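Long-range contacts in alpha-L-rhamnosidase (PDB 3W5N), which hydrolyses terminal alpha-L-rhamnose from plant glycosides such as naringin, rutin and hesperidin and from gum arabic, and binds L-rhamnose through a calcium-dependent carbohydrate-binding module: residues L4-P9 with V90-A95; D164-I169 with G247-F252; V376-Y381 with E395-L400. One frame throughout, in Å; residues are numbered along the deposited sequence.

Contact 1. Residues L4-P9 with V90-A95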
loop_
_atom_site.group_PDB
_atom_site.type_symbol
_atom_site.label_atom_id
_atom_site.label_comp_id
_atom_site.label_asym_id
_atom_site.label_seq_id
_atom_site.Cartn_x
_atom_site.Cartn_y
_atom_site.Cartn_z
ATOM N N LEU A 4 -7.115 13.720 -38.291
ATOM C CA LEU A 4 -7.084 13.597 -36.841
ATOM C C LEU A 4 -7.995 12.441 -36.447
ATOM O O LEU A 4 -9.122 12.356 -36.919
ATOM C CB LEU A 4 -7.597 14.900 -36.223
ATOM C CG LEU A 4 -7.282 15.323 -34.788
ATOM C CD1 LEU A 4 -5.787 15.280 -34.500
ATOM C CD2 LEU A 4 -7.822 16.726 -34.530
ATOM N N ARG A 5 -7.513 11.536 -35.602
ATOM C CA ARG A 5 -8.361 10.435 -35.153
ATOM C C ARG A 5 -8.280 10.273 -33.641
ATOM O O ARG A 5 -7.252 10.580 -33.046
ATOM C CB ARG A 5 -8.013 9.128 -35.883
ATOM C CG ARG A 5 -6.809 8.358 -35.373
ATOM C CD ARG A 5 -6.522 7.137 -36.266
ATOM N NE ARG A 5 -5.674 6.150 -35.594
ATOM C CZ ARG A 5 -4.355 6.235 -35.514
ATOM N NH1 ARG A 5 -3.713 7.253 -36.075
ATOM N NH2 ARG A 5 -3.668 5.296 -34.874
ATOM N N VAL A 6 -9.355 9.791 -33.035
ATOM C CA VAL A 6 -9.355 9.540 -31.582
ATOM C C VAL A 6 -8.780 8.148 -31.320
ATOM O O VAL A 6 -9.176 7.174 -31.982
ATOM C CB VAL A 6 -10.772 9.699 -30.975
ATOM C CG1 VAL A 6 -10.840 9.138 -29.554
ATOM C CG2 VAL A 6 -11.185 11.165 -31.006
ATOM N N THR A 7 -7.823 8.062 -30.395
ATOM C CA THR A 7 -7.242 6.776 -30.006
ATOM C C THR A 7 -7.445 6.548 -28.507
ATOM O O THR A 7 -7.299 7.481 -27.710
ATOM C CB THR A 7 -5.717 6.705 -30.309
ATOM O OG1 THR A 7 -5.028 7.696 -29.541
ATOM C CG2 THR A 7 -5.424 6.945 -31.767
ATOM N N SER A 8 -7.784 5.323 -28.127
ATOM C CA SER A 8 -7.888 4.937 -26.709
ATOM C C SER A 8 -8.734 5.888 -25.839
ATOM O O SER A 8 -8.223 6.430 -24.849
ATOM C CB SER A 8 -6.493 4.811 -26.082
ATOM O OG SER A 8 -5.622 4.068 -26.916
ATOM N N PRO A 9 -10.020 6.087 -26.188
ATOM C CA PRO A 9 -10.799 6.946 -25.304
ATOM C C PRO A 9 -11.004 6.273 -23.953
ATOM O O PRO A 9 -11.016 5.045 -23.870
ATOM C CB PRO A 9 -12.132 7.102 -26.040
ATOM C CG PRO A 9 -12.237 5.899 -26.913
ATOM C CD PRO A 9 -10.833 5.517 -27.278
ATOM N N VAL A 90 -17.061 9.673 -29.392
ATOM C CA VAL A 90 -16.778 11.092 -29.568
ATOM C C VAL A 90 -16.156 11.344 -30.939
ATOM O O VAL A 90 -15.425 10.488 -31.479
ATOM C CB VAL A 90 -15.840 11.633 -28.438
ATOM C CG1 VAL A 90 -14.496 10.886 -28.394
ATOM C CG2 VAL A 90 -15.610 13.137 -28.591
ATOM N N ARG A 91 -16.429 12.519 -31.495
ATOM C CA ARG A 91 -15.696 12.977 -32.649
ATOM C C ARG A 91 -15.257 14.402 -32.378
ATOM O O ARG A 91 -15.802 15.079 -31.502
ATOM C CB ARG A 91 -16.527 12.870 -33.939
ATOM C CG ARG A 91 -17.851 13.622 -33.912
ATOM C CD ARG A 91 -18.338 13.776 -35.349
ATOM N NE ARG A 91 -19.668 14.357 -35.394
ATOM C CZ ARG A 91 -20.414 14.430 -36.487
ATOM N NH1 ARG A 91 -19.945 13.958 -37.648
ATOM N NH2 ARG A 91 -21.619 14.979 -36.411
ATOM N N VAL A 92 -14.226 14.835 -33.093
ATOM C CA VAL A 92 -13.672 16.161 -32.884
ATOM C C VAL A 92 -13.543 16.882 -34.219
ATOM O O VAL A 92 -13.521 16.232 -35.285
ATOM C CB VAL A 92 -12.296 16.094 -32.164
ATOM C CG1 VAL A 92 -12.431 15.415 -30.800
ATOM C CG2 VAL A 92 -11.254 15.374 -33.017
ATOM N N TRP A 93 -13.465 18.209 -34.150
ATOM C CA TRP A 93 -13.161 19.049 -35.307
ATOM C C TRP A 93 -11.793 19.664 -35.078
ATOM O O TRP A 93 -11.481 20.093 -33.959
ATOM C CB TRP A 93 -14.220 20.147 -35.491
ATOM C CG TRP A 93 -15.555 19.653 -35.989
ATOM C CD1 TRP A 93 -16.053 19.778 -37.266
ATOM C CD2 TRP A 93 -16.572 18.974 -35.228
ATOM N NE1 TRP A 93 -17.318 19.206 -37.338
ATOM C CE2 TRP A 93 -17.649 18.701 -36.106
ATOM C CE3 TRP A 93 -16.676 18.558 -33.890
ATOM C CZ2 TRP A 93 -18.814 18.049 -35.683
ATOM C CZ3 TRP A 93 -17.829 17.906 -33.484
ATOM C CH2 TRP A 93 -18.878 17.654 -34.374
ATOM N N ASP A 94 -10.973 19.692 -36.123
ATOM C CA ASP A 94 -9.663 20.331 -36.062
ATOM C C ASP A 94 -9.766 21.853 -36.250
ATOM O O ASP A 94 -10.863 22.390 -36.384
ATOM C CB ASP A 94 -8.674 19.678 -37.046
ATOM C CG ASP A 94 -9.103 19.812 -38.507
ATOM O OD1 ASP A 94 -9.766 20.811 -38.860
ATOM O OD2 ASP A 94 -8.771 18.905 -39.316
ATOM N N ALA A 95 -8.631 22.541 -36.262
ATOM C CA ALA A 95 -8.624 24.009 -36.357
ATOM C C ALA A 95 -9.187 24.537 -37.679
ATOM O O ALA A 95 -9.652 25.675 -37.741
ATOM C CB ALA A 95 -7.230 24.557 -36.112
#
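Leu-4 and Val-6 meet Val-90 and Val-92 across the core of the N-terminal immunoglobulin-like domain, a worked example of how two sheets of a beta-sandwich adhere largely through aliphatic side chains. The short strand at Arg-5 and Val-6 pairs with strand 26-32, whereas Val-90 and Val-92 lie on strand 85-94 of the facing sheet. The two segments run nearly antiparallel, 160° apart, yet no hydrogen bond joins them, as expected of strands from different sheets. Leu-4 can be followed outward. Its CB points to the facing sheet but is still 4.9 Å from Val-92 CG2. CG, placed anti to the backbone N (chi1 -159°), lies 4.3 Å from Val-92 CG2, and there the chain forks. CD1 turns away from the interface; CD2 carries the contact, lying 4.0 Å from Val-92 CG2 and equally 4.0 Å from Asp-94 CB. This one methyl thus bridges two residues that project from the same side of strand 85-94, with the leucine running roughly at right angles to the Val-92 side chain. Asp-94 offers only its methylene to the leucine. Its carboxylate is engaged with other groups: OD2 forms a salt bridge with Arg-38, and OD1 accepts a hydrogen bond from the backbone N of Gly-98, so the acid's polar end is held while its CB helps to cover the core. Trp-29 of strand 26-32 touches both Val-6 and Val-92, and Met-31 also packs on Val-92. Two residues along from Leu-4, Val-6 divides its methyls between two valines: CG2 approaches Val-92 CG1 at 4.4 Å, while CG1 faces Val-90 CG1 at 4.2 Å.

Contact 2. Residues D164-I169 with G247-F252; sequences DLPDDI and GEKKIF
With CG anti to the backbone N (chi1 162°) and further bends at chi2 (91°) and chi4 (-47°), Lys-249 folds its chain so that the ammonium group comes to the turn following strand 156-165. There NZ stands 3.6 Å from Asp-164 O and also 3.6 Å from Pro-166 CD, sitting beside the prolyl ring, the lysine chain crossing the proline side chain obliquely. The approach to the carbonyl is long and is no hydrogen bond; at most it probably gives a mild electrostatic attraction. Nor does the acid of Asp-164 close a salt bridge, since its OD1 remains 7.0 Å from Lys-249 NZ. Deeper in, the contact becomes aliphatic. Leu-165 reaches across with the end of its side chain, bringing CD2 to 4.2 Å from Ile-251 CG1. In the rhamnose-binding CBM67 module, a beta-sandwich, the contact joins the two sheets toward one edge, with Leu-165 and Ile-251 buried and Lys-249 lying nearer the surface. Strand 156-165 belongs to the five-stranded antiparallel sheet, where Leu-165 bonds through its backbone to Gly-218. Strand 248-252 is an outermost strand of the facing four-stranded sheet and pairs with strand 235-244, from which Leu-242 touches Leu-165 and Thr-244 touches Pro-166.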
loop_
_atom_site.group_PDB
_atom_site.type_symbol
_atom_site.label_atom_id
_atom_site.label_comp_id
_atom_site.label_asym_id
_atom_site.label_seq_id
_atom_site.Cartn_x
_atom_site.Cartn_y
_atom_site.Cartn_z
ATOM N N ASP A 164 -7.294 -37.198 34.075
ATOM C CA ASP A 164 -7.750 -38.425 33.434
ATOM C C ASP A 164 -8.592 -38.030 32.213
ATOM O O ASP A 164 -9.747 -37.605 32.346
ATOM C CB ASP A 164 -8.569 -39.243 34.443
ATOM C CG ASP A 164 -8.940 -40.632 33.935
ATOM O OD1 ASP A 164 -8.707 -40.952 32.752
ATOM O OD2 ASP A 164 -9.477 -41.422 34.743
ATOM N N LEU A 165 -8.004 -38.152 31.028
ATOM C CA LEU A 165 -8.649 -37.670 29.802
ATOM C C LEU A 165 -9.573 -38.703 29.166
ATOM O O LEU A 165 -9.364 -39.906 29.329
ATOM C CB LEU A 165 -7.597 -37.201 28.795
ATOM C CG LEU A 165 -6.679 -36.069 29.292
ATOM C CD1 LEU A 165 -5.815 -35.581 28.142
ATOM C CD2 LEU A 165 -7.471 -34.908 29.905
ATOM N N PRO A 166 -10.608 -38.233 28.441
ATOM C CA PRO A 166 -11.563 -39.182 27.879
ATOM C C PRO A 166 -11.003 -40.002 26.718
ATOM O O PRO A 166 -9.928 -39.697 26.164
ATOM C CB PRO A 166 -12.731 -38.290 27.426
ATOM C CG PRO A 166 -12.135 -36.939 27.236
ATOM C CD PRO A 166 -11.045 -36.832 28.266
ATOM N N ASP A 167 -11.739 -41.053 26.375
ATOM C CA ASP A 167 -11.436 -41.883 25.228
ATOM C C ASP A 167 -11.780 -41.157 23.935
ATOM O O ASP A 167 -12.546 -40.176 23.950
ATOM C CB ASP A 167 -12.241 -43.181 25.311
ATOM C CG ASP A 167 -11.891 -43.999 26.535
ATOM O OD1 ASP A 167 -10.746 -43.897 27.021
ATOM O OD2 ASP A 167 -12.761 -44.738 27.024
ATOM N N ASP A 168 -11.204 -41.638 22.829
ATOM C CA ASP A 168 -11.559 -41.183 21.470
ATOM C C ASP A 168 -11.359 -39.686 21.233
ATOM O O ASP A 168 -12.225 -38.999 20.668
ATOM C CB ASP A 168 -12.998 -41.608 21.124
ATOM C CG ASP A 168 -13.178 -43.121 21.141
ATOM O OD1 ASP A 168 -12.211 -43.856 20.807
ATOM O OD2 ASP A 168 -14.288 -43.582 21.485
ATOM N N ILE A 169 -10.201 -39.197 21.668
ATOM C CA ILE A 169 -9.779 -37.819 21.440
ATOM C C ILE A 169 -9.421 -37.610 19.975
ATOM O O ILE A 169 -8.598 -38.340 19.434
ATOM C CB ILE A 169 -8.569 -37.460 22.321
ATOM C CG1 ILE A 169 -8.962 -37.508 23.794
ATOM C CG2 ILE A 169 -8.010 -36.093 21.940
ATOM C CD1 ILE A 169 -7.788 -37.463 24.752
ATOM N N GLY A 247 -18.089 -35.150 22.559
ATOM C CA GLY A 247 -18.262 -33.702 22.565
ATOM C C GLY A 247 -16.983 -32.997 22.986
ATOM O O GLY A 247 -15.900 -33.349 22.524
ATOM N N GLU A 248 -17.113 -32.003 23.864
ATOM C CA GLU A 248 -15.971 -31.206 24.319
ATOM C C GLU A 248 -15.708 -31.385 25.812
ATOM O O GLU A 248 -16.640 -31.433 26.619
ATOM C CB GLU A 248 -16.203 -29.727 24.007
ATOM C CG GLU A 248 -14.941 -28.963 23.649
ATOM C CD GLU A 248 -15.195 -27.495 23.335
ATOM O OE1 GLU A 248 -15.728 -26.779 24.205
ATOM O OE2 GLU A 248 -14.844 -27.045 22.222
ATOM N N LYS A 249 -14.435 -31.478 26.180
ATOM C CA LYS A 249 -14.050 -31.536 27.589
ATOM C C LYS A 249 -12.951 -30.507 27.856
ATOM O O LYS A 249 -11.973 -30.421 27.103
ATOM C CB LYS A 249 -13.607 -32.950 27.953
ATOM C CG LYS A 249 -12.797 -33.075 29.230
ATOM C CD LYS A 249 -13.664 -33.321 30.456
ATOM C CE LYS A 249 -12.828 -33.833 31.624
ATOM N NZ LYS A 249 -11.894 -34.932 31.226
ATOM N N LYS A 250 -13.125 -29.717 28.909
ATOM C CA LYS A 250 -12.173 -28.649 29.226
ATOM C C LYS A 250 -11.535 -28.871 30.587
ATOM O O LYS A 250 -12.225 -29.177 31.557
ATOM C CB LYS A 250 -12.870 -27.285 29.221
ATOM C CG LYS A 250 -13.239 -26.770 27.833
ATOM C CD LYS A 250 -13.968 -25.447 27.958
ATOM C CE LYS A 250 -14.498 -25.003 26.614
ATOM N NZ LYS A 250 -14.875 -23.569 26.660
ATOM N N ILE A 251 -10.220 -28.692 30.650
ATOM C CA ILE A 251 -9.473 -28.741 31.895
ATOM C C ILE A 251 -8.926 -27.324 32.117
ATOM O O ILE A 251 -8.303 -26.762 31.214
ATOM C CB ILE A 251 -8.285 -29.746 31.795
ATOM C CG1 ILE A 251 -8.761 -31.173 31.450
ATOM C CG2 ILE A 251 -7.439 -29.761 33.064
ATOM C CD1 ILE A 251 -9.849 -31.718 32.344
ATOM N N PHE A 252 -9.160 -26.770 33.312
ATOM C CA PHE A 252 -8.700 -25.423 33.662
ATOM C C PHE A 252 -7.486 -25.407 34.583
ATOM O O PHE A 252 -7.219 -26.378 35.274
ATOM C CB PHE A 252 -9.835 -24.649 34.355
ATOM C CG PHE A 252 -11.074 -24.565 33.526
ATOM C CD1 PHE A 252 -11.054 -23.884 32.316
ATOM C CD2 PHE A 252 -12.246 -25.201 33.924
ATOM C CE1 PHE A 252 -12.196 -23.801 31.528
ATOM C CE2 PHE A 252 -13.395 -25.123 33.135
ATOM C CZ PHE A 252 -13.359 -24.424 31.936
#

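Contact 3. Residues V376-Y381 with E395-L400; sequences VAPGWY and ERPALL
Pro-397 lies over the peptide joining Ala-377 to Pro-378, at the end of the strands of the beta-sandwich in the alpha-L-rhamnosidase N-terminal domain. Two sheets meet here: strand 368-377 ends at Ala-377 in one, and strand 398-407 starts just after Pro-397 in the other. The prolyl ring rests on one face of the peptide group, its CB 3.3 Å from Ala-377 O and its CG 3.6 Å from Ala-377 C, both well above the peptide plane. The ring therefore covers the carbonyl by van der Waals contact and uses no hydrogen bond. Val-376 completes this inner layer by splitting its two methyls. CG1, set anti to the backbone N (chi1 -172°), meets Pro-397 CB at 3.7 Å, and CG2 meets Leu-399 CB at 4.0 Å. The valine thus straddles two residues that alternate with Ala-398 along the opposing segment, and Leu-399 packs further against Tyr-329 of strand 328-333. On the other side of the turn Tyr-381, in helix 379-382, brings the edge of its ring to the backbone O of Arg-396. Beyond this first shell, Arg-396 is tethered by salt bridges from NH1 to Asp-465 and from NE to Glu-131, while Pro-397 O accepts a hydrogen bond from Ser-124 OG. Asn-466 links the two edge partners, its ND2 giving a hydrogen bond to Arg-396 O and a weak one to Tyr-381 OH. That same Arg-396 O lies near the plane of the tyrosine ring, 3.4 Å from Tyr-381 CE2.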
loop_
_atom_site.group_PDB
_atom_site.type_symbol
_atom_site.label_atom_id
_atom_site.label_comp_id
_atom_site.label_asym_id
_atom_site.label_seq_id
_atom_site.Cartn_x
_atom_site.Cartn_y
_atom_site.Cartn_z
ATOM N N VAL A 376 -13.004 -15.697 3.496
ATOM C CA VAL A 376 -13.137 -14.411 4.200
ATOM C C VAL A 376 -12.063 -14.364 5.294
ATOM O O VAL A 376 -12.044 -15.229 6.176
ATOM C CB VAL A 376 -14.551 -14.245 4.838
ATOM C CG1 VAL A 376 -14.734 -12.837 5.399
ATOM C CG2 VAL A 376 -15.642 -14.525 3.824
ATOM N N ALA A 377 -11.161 -13.384 5.216
ATOM C CA ALA A 377 -10.015 -13.283 6.137
ATOM C C ALA A 377 -9.980 -11.955 6.909
ATOM O O ALA A 377 -10.622 -10.999 6.500
ATOM C CB ALA A 377 -8.703 -13.458 5.355
ATOM N N PRO A 378 -9.161 -11.866 7.983
ATOM C CA PRO A 378 -9.104 -10.649 8.807
ATOM C C PRO A 378 -8.574 -9.365 8.136
ATOM O O PRO A 378 -9.151 -8.305 8.389
ATOM C CB PRO A 378 -8.198 -11.058 9.984
ATOM C CG PRO A 378 -8.347 -12.551 10.052
ATOM C CD PRO A 378 -8.392 -12.962 8.604
ATOM N N GLY A 379 -7.531 -9.438 7.289
ATOM C CA GLY A 379 -7.000 -8.232 6.603
ATOM C C GLY A 379 -6.643 -7.096 7.549
ATOM O O GLY A 379 -6.198 -7.334 8.667
ATOM N N TRP A 380 -6.842 -5.866 7.087
ATOM C CA TRP A 380 -6.633 -4.663 7.892
ATOM C C TRP A 380 -7.777 -4.457 8.875
ATOM O O TRP A 380 -7.603 -3.793 9.906
ATOM C CB TRP A 380 -6.587 -3.420 7.004
ATOM C CG TRP A 380 -5.422 -3.326 6.061
ATOM C CD1 TRP A 380 -4.174 -2.799 6.343
ATOM C CD2 TRP A 380 -5.400 -3.707 4.693
ATOM N NE1 TRP A 380 -3.381 -2.853 5.216
ATOM C CE2 TRP A 380 -4.105 -3.403 4.191
ATOM C CE3 TRP A 380 -6.340 -4.291 3.832
ATOM C CZ2 TRP A 380 -3.729 -3.662 2.866
ATOM C CZ3 TRP A 380 -5.974 -4.549 2.517
ATOM C CH2 TRP A 380 -4.662 -4.239 2.045
ATOM N N TYR A 381 -8.947 -4.990 8.544
ATOM C CA TYR A 381 -10.132 -4.802 9.384
ATOM C C TYR A 381 -9.944 -5.420 10.790
ATOM O O TYR A 381 -10.262 -4.783 11.814
ATOM C CB TYR A 381 -11.358 -5.419 8.684
ATOM C CG TYR A 381 -12.603 -5.271 9.509
ATOM C CD1 TYR A 381 -13.311 -4.067 9.522
ATOM C CD2 TYR A 381 -13.044 -6.324 10.304
ATOM C CE1 TYR A 381 -14.457 -3.925 10.300
ATOM C CE2 TYR A 381 -14.178 -6.190 11.102
ATOM C CZ TYR A 381 -14.871 -4.986 11.079
ATOM O OH TYR A 381 -15.988 -4.852 11.872
ATOM N N GLU A 395 -13.677 -7.427 15.419
ATOM C CA GLU A 395 -13.137 -8.666 15.999
ATOM C C GLU A 395 -13.017 -9.775 14.975
ATOM O O GLU A 395 -12.202 -10.667 15.117
ATOM C CB GLU A 395 -14.036 -9.178 17.152
ATOM C CG GLU A 395 -14.191 -8.234 18.346
ATOM C CD GLU A 395 -12.883 -7.960 19.079
ATOM O OE1 GLU A 395 -12.176 -8.931 19.431
ATOM O OE2 GLU A 395 -12.562 -6.765 19.317
ATOM N N ARG A 396 -13.878 -9.750 13.968
ATOM C CA ARG A 396 -13.897 -10.832 12.994
ATOM C C ARG A 396 -14.427 -10.359 11.664
ATOM O O ARG A 396 -15.241 -9.409 11.611
ATOM C CB ARG A 396 -14.718 -12.017 13.497
ATOM C CG ARG A 396 -16.212 -11.844 13.423
ATOM C CD ARG A 396 -16.874 -12.919 14.266
ATOM N NE ARG A 396 -16.510 -12.751 15.677
ATOM C CZ ARG A 396 -17.078 -11.881 16.513
ATOM N NH1 ARG A 396 -18.056 -11.083 16.101
ATOM N NH2 ARG A 396 -16.657 -11.806 17.769
ATOM N N PRO A 397 -14.008 -11.037 10.590
ATOM C CA PRO A 397 -14.385 -10.535 9.277
ATOM C C PRO A 397 -15.810 -10.879 8.854
ATOM O O PRO A 397 -16.413 -11.838 9.363
ATOM C CB PRO A 397 -13.339 -11.153 8.339
ATOM C CG PRO A 397 -12.796 -12.336 9.055
ATOM C CD PRO A 397 -13.065 -12.169 10.524
ATOM N N ALA A 398 -16.346 -10.074 7.940
ATOM C CA ALA A 398 -17.698 -10.263 7.429
ATOM C C ALA A 398 -17.712 -10.062 5.922
ATOM O O ALA A 398 -16.907 -9.304 5.405
ATOM C CB ALA A 398 -18.663 -9.272 8.092
ATOM N N LEU A 399 -18.658 -10.719 5.254
ATOM C CA LEU A 399 -18.831 -10.703 3.796
ATOM C C LEU A 399 -20.169 -10.076 3.422
ATOM O O LEU A 399 -21.167 -10.321 4.095
ATOM C CB LEU A 399 -18.809 -12.145 3.260
ATOM C CG LEU A 399 -18.976 -12.327 1.750
ATOM C CD1 LEU A 399 -17.743 -11.859 0.974
ATOM C CD2 LEU A 399 -19.282 -13.783 1.428
ATOM N N LEU A 400 -20.183 -9.290 2.346
ATOM C CA LEU A 400 -21.443 -8.823 1.757
ATOM C C LEU A 400 -21.380 -9.177 0.268
ATOM O O LEU A 400 -20.410 -8.800 -0.424
ATOM C CB LEU A 400 -21.610 -7.313 1.958
ATOM C CG LEU A 400 -22.972 -6.718 1.577
ATOM C CD1 LEU A 400 -23.969 -7.123 2.649
ATOM C CD2 LEU A 400 -22.905 -5.206 1.465
#

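The three contacts show one principle in separate beta domains: in each, segments from two different sheets meet with no hydrogen bond between them, and aliphatic contacts carry part of the join. They follow one another along the chain without touching. Contacts 1 and 2 lie on opposite sides of the chain's centre, their centres 76 Å apart. Contact 3 is more central; its centre is 46 Å from that of contact 1 and 32 Å from that of contact 2. All lie away from the probable proton donor Glu-636 and acceptor Glu-895, yet two different bound rhamnose molecules lie about 8 Å from the Asp-164 side chain and about 9 Å from that of Tyr-381.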